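Local coordinates for cytoadherence-linked asexual protein (Toxoplasma gondii, PDB 4Z80) that probably helps form the moving junction of invading parasites, as a RON2-like partner whose short segment binds the surface protein AMA4, at residues Pro15-Gly19 with Asp33-Ser37. Residues are numbered along the deposited sequence; the frame is centred on the assembly and turned at random.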
loop_
_atom_site.group_PDB
_atom_site.type_symbol
_atom_site.label_atom_id
_atom_site.label_comp_id
_atom_site.label_asym_id
_atom_site.label_seq_id
_atom_site.Cartn_x
_atom_site.Cartn_y
_atom_site.Cartn_z
ATOM N N PRO B 15 -14.772 20.228 -12.541
ATOM C CA PRO B 15 -14.575 21.681 -12.402
ATOM C C PRO B 15 -15.153 22.498 -13.556
ATOM O O PRO B 15 -15.456 23.674 -13.378
ATOM C CB PRO B 15 -13.045 21.837 -12.341
ATOM C CG PRO B 15 -12.477 20.503 -12.681
ATOM C CD PRO B 15 -13.512 19.482 -12.399
ATOM N N GLU B 16 -15.314 21.879 -14.716
ATOM C CA GLU B 16 -15.808 22.578 -15.897
ATOM C C GLU B 16 -17.340 22.653 -15.907
ATOM O O GLU B 16 -17.926 23.392 -16.703
ATOM C CB GLU B 16 -15.296 21.883 -17.160
ATOM C CG GLU B 16 -13.812 21.499 -17.085
ATOM C CD GLU B 16 -12.928 22.682 -16.736
ATOM O OE1 GLU B 16 -13.293 23.822 -17.093
ATOM O OE2 GLU B 16 -11.874 22.475 -16.099
ATOM N N LEU B 17 -17.973 21.885 -15.022
ATOM C CA LEU B 17 -19.430 21.883 -14.881
ATOM C C LEU B 17 -19.877 22.650 -13.645
ATOM O O LEU B 17 -21.025 23.072 -13.552
ATOM C CB LEU B 17 -19.967 20.448 -14.797
ATOM C CG LEU B 17 -19.647 19.513 -15.961
ATOM C CD1 LEU B 17 -20.298 18.153 -15.740
ATOM C CD2 LEU B 17 -20.098 20.123 -17.273
ATOM N N SER B 18 -18.972 22.799 -12.685
ATOM C CA SER B 18 -19.291 23.393 -11.401
ATOM C C SER B 18 -19.742 24.836 -11.532
ATOM O O SER B 18 -19.274 25.567 -12.402
ATOM C CB SER B 18 -18.074 23.328 -10.476
ATOM O OG SER B 18 -18.331 23.957 -9.233
ATOM N N GLY B 19 -20.657 25.237 -10.659
ATOM C CA GLY B 19 -21.028 26.634 -10.571
ATOM C C GLY B 19 -19.932 27.458 -9.915
ATOM O O GLY B 19 -19.908 28.679 -10.056
ATOM N N ASP B 33 -23.766 25.176 -7.172
ATOM C CA ASP B 33 -24.471 24.186 -7.854
ATOM C C ASP B 33 -23.382 23.325 -8.415
ATOM O O ASP B 33 -22.599 23.792 -9.184
ATOM C CB ASP B 33 -25.309 24.778 -8.955
ATOM C CG ASP B 33 -26.103 23.777 -9.667
ATOM O OD1 ASP B 33 -25.769 22.601 -9.619
ATOM O OD2 ASP B 33 -27.093 24.176 -10.307
ATOM N N PRO B 34 -23.351 22.064 -8.018
ATOM C CA PRO B 34 -22.262 21.237 -8.546
ATOM C C PRO B 34 -22.302 20.997 -10.036
ATOM O O PRO B 34 -21.273 20.878 -10.625
ATOM C CB PRO B 34 -22.367 19.946 -7.766
ATOM C CG PRO B 34 -23.745 19.866 -7.299
ATOM C CD PRO B 34 -24.084 21.224 -6.952
ATOM N N ILE B 35 -23.484 20.936 -10.636
ATOM C CA ILE B 35 -23.585 20.825 -12.087
ATOM C C ILE B 35 -24.425 21.977 -12.619
ATOM O O ILE B 35 -25.656 21.911 -12.645
ATOM C CB ILE B 35 -24.180 19.472 -12.515
ATOM C CG1 ILE B 35 -23.301 18.332 -11.980
ATOM C CG2 ILE B 35 -24.288 19.396 -14.037
ATOM C CD1 ILE B 35 -23.816 16.930 -12.296
ATOM N N ALA B 36 -23.738 23.030 -13.051
ATOM C CA ALA B 36 -24.389 24.287 -13.402
ATOM C C ALA B 36 -24.551 24.476 -14.908
ATOM O O ALA B 36 -25.106 25.476 -15.351
ATOM C CB ALA B 36 -23.607 25.451 -12.816
ATOM N N SER B 37 -24.070 23.521 -15.696
ATOM C CA SER B 37 -24.204 23.598 -17.145
ATOM C C SER B 37 -24.226 22.201 -17.738
ATOM O O SER B 37 -23.980 21.226 -17.028
ATOM C CB SER B 37 -23.064 24.418 -17.753
ATOM O OG SER B 37 -21.813 23.787 -17.538
ATOM O OXT SER B 37 -24.499 22.018 -18.926
#
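Where the chain of this RON2-like peptide comes back on itself, at the base of the long loop that contains the Cys20-Cys26 disulfide, Leu17, Ser18 and Gly19 meet the returning C-terminal segment 33-37. Two main-chain hydrogen bonds join them. Ala36 N donates to Leu17 O over 2.8 Å, an almost straight bond (168° at the hydrogen) whose donor lies 22° off the carbonyl plane. Gly19 N donates to Asp33 O, also at 2.8 Å, approaching nearly head-on to the carbonyl. Between them, Ser18 CA makes a CH...O contact of 3.3 Å with Pro34 O, so three successive residues of the first segment are gripped through backbone atoms.

Side-chain packing is modest and centres on Leu17 and Ala36. The Ala36 methyl, CB, rests 3.6 Å from Gly19 CA and equally close to Leu17 O, beside the bond that its own amide makes. Leu17 places CG anti to its carbonyl carbon (chi1 -58°), and its CD2 branch reaches the chain end, 4.0 Å from Ser37 O. Within the returning segment, Asp33 OD1 accepts a weak bond from Ile35 N at 3.0 Å, which closes an Asx turn across Pro34.

The hydroxyl of Ser18 serves other partners: OG hydrogen-bonds with Cys20 N and with Tyr163 OH of the AMA4 chain, and that same tyrosine packs on Pro34, so Tyr163 touches both segments where they pair. Glu16 bonds to Thr131 and Ser129 of AMA4. With the Cys20-Cys26 disulfide in the intervening residues, the arrangement is that of a RON2-type ligand, a helix followed by a cystine loop, bound to its AMA receptor.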